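Local coordinates for protein PA0821 (Pseudomonas aeruginosa, PDB 7DRG) that is probably the type VI secretion immunity protein (antitoxin) that protects the bacterium from a putative VRR-NUC nuclease effector, at residues 20-25 with 193-197; 35-41 with 181-187; 124-130 with 145-151. One frame throughout, in Å; residues are numbered along the deposited sequence.

Contact 1. Residues 20-25 with 193-197; sequences IAGNLL and NDEPS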
ATOM      1  N   ILE B  20     -10.425  -3.606   9.042  1.00 21.92           N
ATOM      2  CA  ILE B  20     -10.255  -4.055   7.658  1.00 19.41           C
ATOM      3  C   ILE B  20     -11.084  -5.309   7.429  1.00 22.47           C
ATOM      4  O   ILE B  20     -10.970  -6.283   8.181  1.00 21.19           O
ATOM      5  CB  ILE B  20      -8.782  -4.324   7.299  1.00 20.55           C
ATOM      6  CG1 ILE B  20      -7.908  -3.112   7.635  1.00 22.84           C
ATOM      7  CG2 ILE B  20      -8.654  -4.615   5.801  1.00 24.24           C
ATOM      8  CD1 ILE B  20      -6.440  -3.332   7.341  1.00 27.11           C
ATOM      9  N   ALA B  21     -11.895  -5.297   6.369  1.00 22.85           N
ATOM     10  CA  ALA B  21     -12.720  -6.454   6.059  1.00 25.50           C
ATOM     11  C   ALA B  21     -11.853  -7.658   5.720  1.00 19.27           C
ATOM     12  O   ALA B  21     -10.761  -7.531   5.156  1.00 22.83           O
ATOM     13  CB  ALA B  21     -13.659  -6.139   4.893  1.00 26.89           C
ATOM     14  N   GLY B  22     -12.354  -8.838   6.070  1.00 21.24           N
ATOM     15  CA  GLY B  22     -11.599 -10.050   5.810  1.00 22.56           C
ATOM     16  C   GLY B  22     -11.385 -10.247   4.321  1.00 25.93           C
ATOM     17  O   GLY B  22     -12.267  -9.971   3.505  1.00 27.78           O
ATOM     18  N   ASN B  23     -10.184 -10.706   3.969  1.00 24.33           N
ATOM     19  CA  ASN B  23      -9.832 -11.047   2.597  1.00 22.17           C
ATOM     20  C   ASN B  23      -9.846  -9.834   1.667  1.00 24.77           C
ATOM     21  O   ASN B  23      -9.999  -9.995   0.448  1.00 28.63           O
ATOM     22  CB  ASN B  23     -10.768 -12.142   2.055  1.00 27.93           C
ATOM     23  CG  ASN B  23     -10.099 -13.030   1.036  1.00 40.78           C
ATOM     24  OD1 ASN B  23      -9.019 -13.560   1.278  1.00 35.18           O
ATOM     25  ND2 ASN B  23     -10.736 -13.192  -0.122  1.00 56.31           N
ATOM     26  N   LEU B  24      -9.676  -8.620   2.203  1.00 23.67           N
ATOM     27  CA  LEU B  24      -9.870  -7.413   1.398  1.00 23.97           C
ATOM     28  C   LEU B  24      -8.829  -7.285   0.293  1.00 31.34           C
ATOM     29  O   LEU B  24      -9.161  -6.908  -0.837  1.00 30.73           O
ATOM     30  CB  LEU B  24      -9.835  -6.166   2.286  1.00 26.25           C
ATOM     31  CG  LEU B  24      -9.886  -4.832   1.527  1.00 33.75           C
ATOM     32  CD1 LEU B  24     -11.258  -4.591   0.922  1.00 29.75           C
ATOM     33  CD2 LEU B  24      -9.486  -3.669   2.409  1.00 30.85           C
ATOM     34  N   LEU B  25      -7.565  -7.565   0.597  1.00 25.63           N
ATOM     35  CA  LEU B  25      -6.474  -7.336  -0.353  1.00 29.12           C
ATOM     36  C   LEU B  25      -6.249  -8.543  -1.240  1.00 26.72           C
ATOM     37  O   LEU B  25      -5.116  -8.885  -1.599  1.00 33.50           O
ATOM     38  CB  LEU B  25      -5.199  -6.947   0.391  1.00 30.31           C
ATOM     39  CG  LEU B  25      -4.956  -5.468   0.737  1.00 38.85           C
ATOM     40  CD1 LEU B  25      -4.682  -4.651  -0.519  1.00 40.05           C
ATOM     41  CD2 LEU B  25      -6.112  -4.856   1.526  1.00 45.21           C
ATOM     42  N   ASN B 193      -5.761 -15.198   4.943  1.00 27.55           N
ATOM     43  CA  ASN B 193      -6.459 -14.272   4.054  1.00 28.73           C
ATOM     44  C   ASN B 193      -6.065 -12.829   4.309  1.00 23.87           C
ATOM     45  O   ASN B 193      -6.232 -11.978   3.427  1.00 22.85           O
ATOM     46  CB  ASN B 193      -7.977 -14.362   4.237  1.00 35.68           C
ATOM     47  CG  ASN B 193      -8.545 -15.706   3.852  1.00 40.23           C
ATOM     48  OD1 ASN B 193      -7.923 -16.474   3.120  1.00 39.51           O
ATOM     49  ND2 ASN B 193      -9.752 -15.989   4.332  1.00 34.66           N
ATOM     50  N   ASP B 194      -5.566 -12.531   5.505  1.00 22.72           N
ATOM     51  CA  ASP B 194      -5.495 -11.165   5.968  1.00 23.07           C
ATOM     52  C   ASP B 194      -4.083 -10.644   6.162  1.00 17.82           C
ATOM     53  O   ASP B 194      -3.919  -9.430   6.315  1.00 20.21           O
ATOM     54  CB  ASP B 194      -6.311 -11.039   7.261  1.00 23.32           C
ATOM     55  CG  ASP B 194      -7.773 -11.379   7.028  1.00 26.80           C
ATOM     56  OD1 ASP B 194      -8.423 -10.681   6.221  1.00 27.07           O
ATOM     57  OD2 ASP B 194      -8.260 -12.380   7.588  1.00 28.75           O
ATOM     58  N   GLU B 195      -3.067 -11.505   6.128  1.00 21.53           N
ATOM     59  CA  GLU B 195      -1.692 -11.018   6.062  1.00 19.22           C
ATOM     60  C   GLU B 195      -1.468 -10.007   4.942  1.00 18.70           C
ATOM     61  O   GLU B 195      -0.700  -9.055   5.158  1.00 19.48           O
ATOM     62  CB  GLU B 195      -0.715 -12.192   5.910  1.00 21.02           C
ATOM     63  CG  GLU B 195      -0.624 -13.086   7.142  1.00 24.43           C
ATOM     64  CD  GLU B 195       0.434 -14.166   7.010  1.00 28.38           C
ATOM     65  OE1 GLU B 195       0.805 -14.503   5.865  1.00 28.21           O
ATOM     66  OE2 GLU B 195       0.900 -14.676   8.055  1.00 33.72           O
ATOM     67  N   PRO B 196      -2.072 -10.134   3.753  1.00 21.40           N
ATOM     68  CA  PRO B 196      -1.859  -9.086   2.742  1.00 21.67           C
ATOM     69  C   PRO B 196      -2.311  -7.710   3.191  1.00 22.00           C
ATOM     70  O   PRO B 196      -1.686  -6.710   2.809  1.00 21.48           O
ATOM     71  CB  PRO B 196      -2.673  -9.592   1.543  1.00 20.59           C
ATOM     72  CG  PRO B 196      -2.705 -11.057   1.710  1.00 22.43           C
ATOM     73  CD  PRO B 196      -2.789 -11.293   3.187  1.00 21.41           C
ATOM     74  N   SER B 197      -3.391  -7.625   3.976  1.00 21.07           N
ATOM     75  CA  SER B 197      -3.804  -6.337   4.527  1.00 18.67           C
ATOM     76  C   SER B 197      -2.726  -5.763   5.433  1.00 20.47           C
ATOM     77  O   SER B 197      -2.429  -4.564   5.375  1.00 20.60           O
ATOM     78  CB  SER B 197      -5.118  -6.488   5.294  1.00 21.92           C
ATOM     79  OG  SER B 197      -6.141  -7.031   4.474  1.00 24.26           O
TER
HETATM   80  O   HOH W   1      -8.145  -8.006   5.995  1.00 27.61           O
HETATM   81  O   HOH W   2      -6.292  -9.220   2.719  1.00 24.27           O
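D194 OD1 is gripped by two donors: the backbone N of N23, at 2.9 Å from OD1, and water 1. The N-H of N23 points almost straight at the oxygen (165°) and meets it on the syn side, somewhat out of the carboxylate plane. The carboxylate thus ties the start of helix 191-204 to the type II beta turn A21-L24 that follows on from strand 19-22. N23 is the third residue of this turn, and its N-H is turned to the helix. The CG of D194 lies opposite its own carbonyl carbon (chi1 -61°), which carries the carboxylate over to the turn. The other oxygen, OD2, is held by the hydroxyl of Y33.

S197 OG is the second polar hub. It donates to water 1, which also donates to A21 O, and it accepts from water 2. Water 2 donates to N193 O as well and takes the N-H of L25. Two waters therefore bridge the turn and the helix. Apolar groups close in round the serine: I20 CG2 and L25 CD2 each lie 3.7 Å from S197 OG. L25 CB rests on P196 CB, and L25 also packs on A203 of the second subunit. The side chains of N23 and N193 come together with their amide planes 65° apart. N23 ND2 is bonded to G29 O, while N23 OD1 sits 3.2 Å from N193 CB.

Contact 2. Residues 35-41 with 181-187; sequences GAVLCLR and GHAYNLS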
ATOM      1  N   GLY B  35     -11.223  -8.932   9.229  1.00 21.85           N
ATOM      2  CA  GLY B  35      -9.941  -9.590   9.047  1.00 19.37           C
ATOM      3  C   GLY B  35      -8.808  -9.006   9.867  1.00 19.03           C
ATOM      4  O   GLY B  35      -7.850  -9.713  10.192  1.00 20.05           O
ATOM      5  N   ALA B  36      -8.890  -7.714  10.164  1.00 18.88           N
ATOM      6  CA  ALA B  36      -7.801  -7.042  10.890  1.00 19.00           C
ATOM      7  C   ALA B  36      -8.336  -5.850  11.676  1.00 23.40           C
ATOM      8  O   ALA B  36      -9.193  -5.195  11.195  1.00 21.72           O
ATOM      9  CB  ALA B  36      -6.736  -6.602   9.914  1.00 18.53           C
ATOM     10  N   VAL B  37      -7.787  -5.610  12.859  1.00 17.42           N
ATOM     11  CA  VAL B  37      -8.210  -4.417  13.629  1.00 19.66           C
ATOM     12  C   VAL B  37      -6.960  -3.774  14.216  1.00 17.76           C
ATOM     13  O   VAL B  37      -6.159  -4.458  14.760  1.00 17.99           O
ATOM     14  CB  VAL B  37      -9.282  -4.711  14.686  1.00 25.87           C
ATOM     15  CG1 VAL B  37      -8.839  -5.759  15.666  1.00 26.75           C
ATOM     16  CG2 VAL B  37      -9.711  -3.445  15.409  1.00 28.38           C
ATOM     17  N   LEU B  38      -6.832  -2.477  14.012  1.00 18.74           N
ATOM     18  CA  LEU B  38      -5.685  -1.717  14.528  1.00 16.00           C
ATOM     19  C   LEU B  38      -5.876  -1.517  16.029  1.00 17.53           C
ATOM     20  O   LEU B  38      -6.906  -1.059  16.434  1.00 19.65           O
ATOM     21  CB  LEU B  38      -5.570  -0.383  13.787  1.00 18.80           C
ATOM     22  CG  LEU B  38      -4.315   0.436  14.067  1.00 23.99           C
ATOM     23  CD1 LEU B  38      -3.036  -0.312  13.748  1.00 21.81           C
ATOM     24  CD2 LEU B  38      -4.362   1.764  13.353  1.00 28.43           C
ATOM     25  N   CYS B  39      -4.862  -1.879  16.788  1.00 17.41           N
ATOM     26  CA  CYS B  39      -4.962  -1.768  18.234  1.00 16.30           C
ATOM     27  C   CYS B  39      -3.583  -1.464  18.810  1.00 15.70           C
ATOM     28  O   CYS B  39      -2.595  -1.316  18.082  1.00 17.57           O
ATOM     29  CB  CYS B  39      -5.564  -3.048  18.824  1.00 18.55           C
ATOM     30  SG  CYS B  39      -4.554  -4.503  18.494  1.00 21.64           S
ATOM     31  N   LEU B  40      -3.531  -1.340  20.133  1.00 15.57           N
ATOM     32  CA  LEU B  40      -2.281  -1.162  20.860  1.00 14.09           C
ATOM     33  C   LEU B  40      -1.897  -2.516  21.450  1.00 14.74           C
ATOM     34  O   LEU B  40      -2.541  -2.992  22.389  1.00 17.74           O
ATOM     35  CB  LEU B  40      -2.448  -0.106  21.945  1.00 17.38           C
ATOM     36  CG  LEU B  40      -1.299   0.082  22.931  1.00 17.64           C
ATOM     37  CD1 LEU B  40       0.007   0.323  22.200  1.00 19.43           C
ATOM     38  CD2 LEU B  40      -1.635   1.252  23.856  1.00 20.48           C
ATOM     39  N   ARG B  41      -0.843  -3.122  20.910  1.00 14.34           N
ATOM     40  CA  ARG B  41      -0.462  -4.484  21.255  1.00 14.55           C
ATOM     41  C   ARG B  41       0.932  -4.516  21.861  1.00 14.94           C
ATOM     42  O   ARG B  41       1.837  -3.803  21.407  1.00 15.51           O
ATOM     43  CB  ARG B  41      -0.502  -5.392  20.023  1.00 15.43           C
ATOM     44  CG  ARG B  41      -0.318  -6.877  20.328  1.00 15.23           C
ATOM     45  CD  ARG B  41      -0.598  -7.720  19.070  1.00 15.70           C
ATOM     46  NE  ARG B  41       0.471  -7.627  18.077  1.00 18.10           N
ATOM     47  CZ  ARG B  41       0.328  -8.065  16.825  1.00 22.25           C
ATOM     48  NH1 ARG B  41      -0.829  -8.581  16.450  1.00 24.12           N
ATOM     49  NH2 ARG B  41       1.328  -7.988  15.960  1.00 22.07           N
ATOM     50  N   GLY B 181       3.141  -1.232  20.765  1.00 15.67           N
ATOM     51  CA  GLY B 181       2.770  -0.103  19.924  1.00 14.23           C
ATOM     52  C   GLY B 181       1.619  -0.513  19.025  1.00 16.25           C
ATOM     53  O   GLY B 181       0.922  -1.484  19.298  1.00 17.16           O
ATOM     54  N   HIS B 182       1.445   0.237  17.946  1.00 14.99           N
ATOM     55  CA  HIS B 182       0.405  -0.112  16.983  1.00 15.32           C
ATOM     56  C   HIS B 182       0.674  -1.451  16.307  1.00 15.82           C
ATOM     57  O   HIS B 182       1.806  -1.766  15.922  1.00 17.22           O
ATOM     58  CB  HIS B 182       0.291   0.974  15.919  1.00 16.18           C
ATOM     59  CG  HIS B 182      -0.263   2.265  16.431  1.00 17.78           C
ATOM     60  ND1 HIS B 182       0.542   3.293  16.869  1.00 19.82           N
ATOM     61  CD2 HIS B 182      -1.538   2.692  16.590  1.00 21.07           C
ATOM     62  CE1 HIS B 182      -0.211   4.304  17.260  1.00 23.59           C
ATOM     63  NE2 HIS B 182      -1.477   3.965  17.107  1.00 20.78           N
ATOM     64  N   ALA B 183      -0.389  -2.235  16.155  1.00 15.99           N
ATOM     65  CA  ALA B 183      -0.343  -3.488  15.413  1.00 14.11           C
ATOM     66  C   ALA B 183      -1.753  -3.838  14.976  1.00 16.30           C
ATOM     67  O   ALA B 183      -2.738  -3.350  15.538  1.00 17.61           O
ATOM     68  CB  ALA B 183       0.245  -4.638  16.240  1.00 16.19           C
ATOM     69  N   TYR B 184      -1.840  -4.690  13.962  1.00 16.96           N
ATOM     70  CA  TYR B 184      -3.111  -5.280  13.566  1.00 17.38           C
ATOM     71  C   TYR B 184      -3.241  -6.659  14.187  1.00 17.91           C
ATOM     72  O   TYR B 184      -2.394  -7.527  13.953  1.00 20.24           O
ATOM     73  CB  TYR B 184      -3.241  -5.394  12.047  1.00 17.40           C
ATOM     74  CG  TYR B 184      -3.574  -4.086  11.403  1.00 18.29           C
ATOM     75  CD1 TYR B 184      -4.879  -3.609  11.390  1.00 17.50           C
ATOM     76  CD2 TYR B 184      -2.579  -3.294  10.851  1.00 19.67           C
ATOM     77  CE1 TYR B 184      -5.181  -2.389  10.821  1.00 18.80           C
ATOM     78  CE2 TYR B 184      -2.876  -2.077  10.268  1.00 19.73           C
ATOM     79  CZ  TYR B 184      -4.174  -1.628  10.266  1.00 23.29           C
ATOM     80  OH  TYR B 184      -4.476  -0.411   9.703  1.00 26.08           O
ATOM     81  N   ASN B 185      -4.299  -6.865  14.966  1.00 16.48           N
ATOM     82  CA  ASN B 185      -4.716  -8.228  15.266  1.00 18.80           C
ATOM     83  C   ASN B 185      -5.418  -8.775  14.036  1.00 20.05           C
ATOM     84  O   ASN B 185      -6.252  -8.089  13.445  1.00 19.32           O
ATOM     85  CB  ASN B 185      -5.661  -8.275  16.466  1.00 18.20           C
ATOM     86  CG  ASN B 185      -4.942  -8.098  17.780  1.00 19.88           C
ATOM     87  OD1 ASN B 185      -3.735  -8.329  17.874  1.00 19.73           O
ATOM     88  ND2 ASN B 185      -5.684  -7.714  18.809  1.00 19.00           N
ATOM     89  N   LEU B 186      -5.073  -9.994  13.637  1.00 17.32           N
ATOM     90  CA  LEU B 186      -5.712 -10.632  12.494  1.00 18.16           C
ATOM     91  C   LEU B 186      -6.720 -11.670  12.975  1.00 22.57           C
ATOM     92  O   LEU B 186      -6.761 -12.044  14.150  1.00 22.73           O
ATOM     93  CB  LEU B 186      -4.671 -11.286  11.582  1.00 17.67           C
ATOM     94  CG  LEU B 186      -3.535 -10.372  11.116  1.00 20.52           C
ATOM     95  CD1 LEU B 186      -2.633 -11.126  10.140  1.00 24.24           C
ATOM     96  CD2 LEU B 186      -4.074  -9.099  10.481  1.00 20.60           C
ATOM     97  N   SER B 187      -7.544 -12.128  12.037  1.00 21.04           N
ATOM     98  CA  SER B 187      -8.532 -13.148  12.336  1.00 20.69           C
ATOM     99  C   SER B 187      -7.860 -14.364  12.974  1.00 23.50           C
ATOM    100  O   SER B 187      -6.820 -14.821  12.481  1.00 25.39           O
ATOM    101  CB  SER B 187      -9.260 -13.560  11.055  1.00 23.06           C
ATOM    102  OG  SER B 187      -9.982 -14.761  11.274  1.00 25.95           O
TER
HETATM  103  O   HOH W   3      -0.007  -9.063  13.362  1.00 27.04           O
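Strands 35-41 and 182-186 run antiparallel, their axes 4.5 Å apart at 150°, with hydrogen-bonded pairs V37-N185, C39-A183 and R41-G181. At one end G35 and A36 both face I20, a classic beta bulge. On the face of A36, L38 and Y184, the tyrosine ring leans over the neighbouring strand. L38 CD1 sits over one ring face, 4.0 Å from the Y184 centroid, in a CH-pi contact. A36 CB touches Y184 CD1 and also L186 CD2, at 3.7 Å from A36 CB. The ring's hydroxyl reaches L17 O.

On the other face R41 lies across A183. Its chain bends at chi3 (74°), which lays the guanidinium flat over the methyl: R41 CZ is 3.5 Å from A183 CB. R41 NH1 then donates to N185 OD1 (3.2 Å), close to both the guanidinium and carbonyl planes. N185 ND2 bonds to G123 O and S149 OG, so the amide is held at both ends and its flip is fixed. C39 SG lies beside ND2. Water 3 joins R41 NH2 to Y184 O. The arrangement is that of a twisted antiparallel strand pair within a beta-sheet, with aliphatic-aromatic packing on one face and a polar network on the other.

Contact 3. Residues 124-130 with 145-151; sequences AWLFDIY and VLEFSVP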
ATOM      1  N   ALA B 124     -10.032  -6.163  19.113  1.00 16.62           N
ATOM      2  CA  ALA B 124      -9.046  -5.216  19.618  1.00 16.72           C
ATOM      3  C   ALA B 124      -8.541  -5.552  21.015  1.00 18.46           C
ATOM      4  O   ALA B 124      -7.487  -5.046  21.404  1.00 18.44           O
ATOM      5  CB  ALA B 124      -9.632  -3.800  19.606  1.00 21.74           C
ATOM      6  N   TRP B 125      -9.250  -6.394  21.763  1.00 17.25           N
ATOM      7  CA  TRP B 125      -8.784  -6.899  23.048  1.00 17.05           C
ATOM      8  C   TRP B 125      -8.208  -8.291  22.830  1.00 19.17           C
ATOM      9  O   TRP B 125      -8.847  -9.131  22.187  1.00 21.64           O
ATOM     10  CB  TRP B 125      -9.920  -6.982  24.068  1.00 18.51           C
ATOM     11  CG  TRP B 125     -10.548  -5.676  24.471  1.00 16.65           C
ATOM     12  CD1 TRP B 125     -11.632  -5.080  23.906  1.00 23.07           C
ATOM     13  CD2 TRP B 125     -10.157  -4.841  25.572  1.00 20.84           C
ATOM     14  NE1 TRP B 125     -11.932  -3.913  24.571  1.00 23.58           N
ATOM     15  CE2 TRP B 125     -11.041  -3.744  25.596  1.00 21.41           C
ATOM     16  CE3 TRP B 125      -9.141  -4.909  26.527  1.00 19.70           C
ATOM     17  CZ2 TRP B 125     -10.938  -2.721  26.539  1.00 22.51           C
ATOM     18  CZ3 TRP B 125      -9.041  -3.894  27.468  1.00 23.68           C
ATOM     19  CH2 TRP B 125      -9.938  -2.815  27.464  1.00 25.02           C
ATOM     20  N   LEU B 126      -7.012  -8.532  23.357  1.00 17.18           N
ATOM     21  CA  LEU B 126      -6.313  -9.792  23.135  1.00 15.90           C
ATOM     22  C   LEU B 126      -5.485 -10.140  24.361  1.00 17.39           C
ATOM     23  O   LEU B 126      -4.867  -9.260  24.966  1.00 16.26           O
ATOM     24  CB  LEU B 126      -5.393  -9.703  21.914  1.00 18.02           C
ATOM     25  CG  LEU B 126      -4.443 -10.880  21.690  1.00 20.08           C
ATOM     26  CD1 LEU B 126      -5.202 -12.023  21.054  1.00 22.87           C
ATOM     27  CD2 LEU B 126      -3.237 -10.469  20.846  1.00 24.60           C
ATOM     28  N   PHE B 127      -5.468 -11.424  24.721  1.00 15.78           N
ATOM     29  CA  PHE B 127      -4.492 -11.937  25.680  1.00 16.29           C
ATOM     30  C   PHE B 127      -4.126 -13.330  25.195  1.00 15.45           C
ATOM     31  O   PHE B 127      -4.970 -14.225  25.216  1.00 16.69           O
ATOM     32  CB  PHE B 127      -5.060 -11.966  27.101  1.00 18.11           C
ATOM     33  CG  PHE B 127      -4.037 -12.252  28.170  1.00 15.51           C
ATOM     34  CD1 PHE B 127      -3.755 -13.560  28.551  1.00 18.11           C
ATOM     35  CD2 PHE B 127      -3.380 -11.216  28.823  1.00 17.52           C
ATOM     36  CE1 PHE B 127      -2.834 -13.831  29.554  1.00 21.11           C
ATOM     37  CE2 PHE B 127      -2.457 -11.492  29.843  1.00 16.47           C
ATOM     38  CZ  PHE B 127      -2.179 -12.784  30.192  1.00 17.75           C
ATOM     39  N   ASP B 128      -2.883 -13.507  24.752  1.00 14.73           N
ATOM     40  CA  ASP B 128      -2.478 -14.707  24.026  1.00 15.64           C
ATOM     41  C   ASP B 128      -1.208 -15.266  24.652  1.00 19.67           C
ATOM     42  O   ASP B 128      -0.163 -14.610  24.611  1.00 19.16           O
ATOM     43  CB  ASP B 128      -2.253 -14.357  22.549  1.00 16.76           C
ATOM     44  CG  ASP B 128      -1.965 -15.561  21.672  1.00 32.21           C
ATOM     45  OD1 ASP B 128      -1.735 -16.675  22.180  1.00 37.07           O
ATOM     46  OD2 ASP B 128      -1.974 -15.376  20.439  1.00 37.67           O
ATOM     47  N   ILE B 129      -1.287 -16.481  25.202  1.00 17.33           N
ATOM     48  CA  ILE B 129      -0.134 -17.174  25.765  1.00 16.41           C
ATOM     49  C   ILE B 129       0.260 -18.305  24.835  1.00 17.48           C
ATOM     50  O   ILE B 129      -0.583 -19.127  24.459  1.00 20.32           O
ATOM     51  CB  ILE B 129      -0.422 -17.739  27.164  1.00 19.40           C
ATOM     52  CG1 ILE B 129      -0.756 -16.620  28.145  1.00 21.03           C
ATOM     53  CG2 ILE B 129       0.778 -18.552  27.660  1.00 21.38           C
ATOM     54  CD1 ILE B 129      -1.382 -17.156  29.428  1.00 25.47           C
ATOM     55  N   TYR B 130       1.541 -18.363  24.485  1.00 16.86           N
ATOM     56  CA  TYR B 130       2.100 -19.468  23.708  1.00 21.36           C
ATOM     57  C   TYR B 130       3.319 -19.968  24.477  1.00 19.22           C
ATOM     58  O   TYR B 130       4.365 -19.315  24.480  1.00 18.27           O
ATOM     59  CB  TYR B 130       2.443 -19.009  22.295  1.00 17.25           C
ATOM     60  CG  TYR B 130       3.097 -20.053  21.422  1.00 24.69           C
ATOM     61  CD1 TYR B 130       2.333 -20.933  20.682  1.00 30.75           C
ATOM     62  CD2 TYR B 130       4.478 -20.121  21.313  1.00 29.24           C
ATOM     63  CE1 TYR B 130       2.925 -21.878  19.872  1.00 31.29           C
ATOM     64  CE2 TYR B 130       5.079 -21.059  20.507  1.00 28.90           C
ATOM     65  CZ  TYR B 130       4.296 -21.936  19.793  1.00 27.59           C
ATOM     66  OH  TYR B 130       4.881 -22.882  18.981  1.00 40.02           O
ATOM     67  N   VAL B 145       5.905 -16.788  24.369  1.00 15.78           N
ATOM     68  CA  VAL B 145       5.419 -15.467  23.974  1.00 16.21           C
ATOM     69  C   VAL B 145       4.126 -15.158  24.710  1.00 16.67           C
ATOM     70  O   VAL B 145       3.226 -15.999  24.775  1.00 18.37           O
ATOM     71  CB  VAL B 145       5.186 -15.369  22.451  1.00 18.85           C
ATOM     72  CG1 VAL B 145       4.541 -14.030  22.100  1.00 23.89           C
ATOM     73  CG2 VAL B 145       6.488 -15.561  21.682  1.00 18.33           C
ATOM     74  N   LEU B 146       4.029 -13.946  25.250  1.00 15.48           N
ATOM     75  CA  LEU B 146       2.767 -13.370  25.695  1.00 16.45           C
ATOM     76  C   LEU B 146       2.488 -12.145  24.842  1.00 17.73           C
ATOM     77  O   LEU B 146       3.334 -11.250  24.755  1.00 16.34           O
ATOM     78  CB  LEU B 146       2.817 -12.960  27.172  1.00 15.83           C
ATOM     79  CG  LEU B 146       1.623 -12.143  27.672  1.00 17.50           C
ATOM     80  CD1 LEU B 146       0.319 -12.923  27.552  1.00 22.28           C
ATOM     81  CD2 LEU B 146       1.828 -11.711  29.118  1.00 18.15           C
ATOM     82  N   GLU B 147       1.309 -12.098  24.228  1.00 16.74           N
ATOM     83  CA  GLU B 147       0.866 -10.923  23.486  1.00 15.92           C
ATOM     84  C   GLU B 147      -0.472 -10.472  24.037  1.00 17.67           C
ATOM     85  O   GLU B 147      -1.332 -11.298  24.352  1.00 19.35           O
ATOM     86  CB  GLU B 147       0.709 -11.198  21.987  1.00 19.64           C
ATOM     87  CG  GLU B 147       1.980 -11.469  21.242  1.00 26.54           C
ATOM     88  CD  GLU B 147       1.812 -11.216  19.756  1.00 31.26           C
ATOM     89  OE1 GLU B 147       2.431 -10.264  19.254  1.00 23.17           O
ATOM     90  OE2 GLU B 147       1.040 -11.955  19.096  1.00 32.63           O
ATOM     91  N   PHE B 148      -0.658  -9.162  24.142  1.00 15.68           N
ATOM     92  CA  PHE B 148      -1.916  -8.660  24.662  1.00 14.21           C
ATOM     93  C   PHE B 148      -2.173  -7.291  24.063  1.00 15.29           C
ATOM     94  O   PHE B 148      -1.249  -6.605  23.622  1.00 16.55           O
ATOM     95  CB  PHE B 148      -1.910  -8.608  26.198  1.00 14.33           C
ATOM     96  CG  PHE B 148      -1.020  -7.548  26.761  1.00 17.44           C
ATOM     97  CD1 PHE B 148       0.350  -7.713  26.773  1.00 17.52           C
ATOM     98  CD2 PHE B 148      -1.558  -6.371  27.258  1.00 20.24           C
ATOM     99  CE1 PHE B 148       1.178  -6.717  27.290  1.00 19.23           C
ATOM    100  CE2 PHE B 148      -0.740  -5.370  27.774  1.00 20.10           C
ATOM    101  CZ  PHE B 148       0.633  -5.552  27.786  1.00 19.55           C
ATOM    102  N   SER B 149      -3.441  -6.901  24.020  1.00 16.37           N
ATOM    103  CA  SER B 149      -3.747  -5.645  23.361  1.00 16.39           C
ATOM    104  C   SER B 149      -5.009  -5.026  23.930  1.00 17.07           C
ATOM    105  O   SER B 149      -5.873  -5.711  24.481  1.00 17.72           O
ATOM    106  CB  SER B 149      -3.910  -5.839  21.847  1.00 18.32           C
ATOM    107  OG  SER B 149      -5.122  -6.520  21.556  1.00 19.84           O
ATOM    108  N   VAL B 150      -5.107  -3.711  23.752  1.00 15.97           N
ATOM    109  CA  VAL B 150      -6.316  -2.950  24.061  1.00 16.42           C
ATOM    110  C   VAL B 150      -6.671  -2.095  22.850  1.00 18.29           C
ATOM    111  O   VAL B 150      -5.819  -1.828  21.987  1.00 16.99           O
ATOM    112  CB  VAL B 150      -6.126  -2.060  25.312  1.00 15.88           C
ATOM    113  CG1 VAL B 150      -5.698  -2.890  26.532  1.00 19.27           C
ATOM    114  CG2 VAL B 150      -5.123  -0.929  25.018  1.00 16.92           C
ATOM    115  N   PRO B 151      -7.919  -1.627  22.771  1.00 19.97           N
ATOM    116  CA  PRO B 151      -8.314  -0.750  21.662  1.00 19.17           C
ATOM    117  C   PRO B 151      -7.639   0.607  21.744  1.00 16.43           C
ATOM    118  O   PRO B 151      -7.261   1.081  22.817  1.00 19.34           O
ATOM    119  CB  PRO B 151      -9.832  -0.609  21.836  1.00 23.26           C
ATOM    120  CG  PRO B 151     -10.235  -1.728  22.737  1.00 20.09           C
ATOM    121  CD  PRO B 151      -9.067  -2.019  23.605  1.00 22.43           C
TER
HETATM  122  O   HOH W   4      -1.571 -12.982  19.059  1.00 38.75           O
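S149 OG donates to A124 O at 2.8 Å, from well above the carbonyl plane. This bond extends an antiparallel strand pair, 126-130 with 145-151, whose hydrogen-bonded pairs are L126-S149, D128-E147 and Y130-V145. The D128 N to E147 O bond is the shortest of the backbone set, 2.7 Å, and is nearly linear at the oxygen. S149 OG stands between its own N and carbonyl carbon (chi1 72°), and from there it faces A124.

Two residues on from S149, P151 lies on the indole of W125. P151 CD is 3.5 Å from the centroid of the five-membered ring, a CH-pi contact over the face. V150 CG1 meets the six-membered part at W125 CZ3, 3.6 Å away. A124 CB touches the proline ring as well. P151 occupies the N-cap position of helix 152-157, so the tryptophan packs right before that helix.

On the face of F127 and L146, L146 CD1 sits over the phenyl ring, 3.8 Å from the F127 centroid. The same methyl touches I129 CG1.

Farther out, helices 52-69 and 161-173 cover these rings: F62 and F65 meet F127, and F169 meets both F127 and F148. H72 stacks on W125, and Y154 meets it edge-to-face. On the opposite face, E147 OE1 is bonded to T43 OG1. E147 OE2 and D128 OD2, probably both charged and 4.8 Å apart, share water 4, which donates to each at 2.8 Å.

In the fold
From the N terminus, strand 19-22 and its turn come first, and strand 34-46 follows as its antiparallel neighbour. Contact 1 closes the longest loop, when helix 191-204 returns to the turn. Contact 2 lies within that loop and joins strand 34-46 to strand 182-186, just before the same helix. Contact 3 is the innermost and most local, bringing 145-151 back to 124-130. No loops cross. Contacts 1 and 2 meet through backbone bonds of I20 with G35 and A36. Contacts 2 and 3 meet where L40 N bonds V150 O. Strand 34-46 thus connects strand 19-22 to strands 182-186 and 144-151; contacts 1 and 3 do not touch.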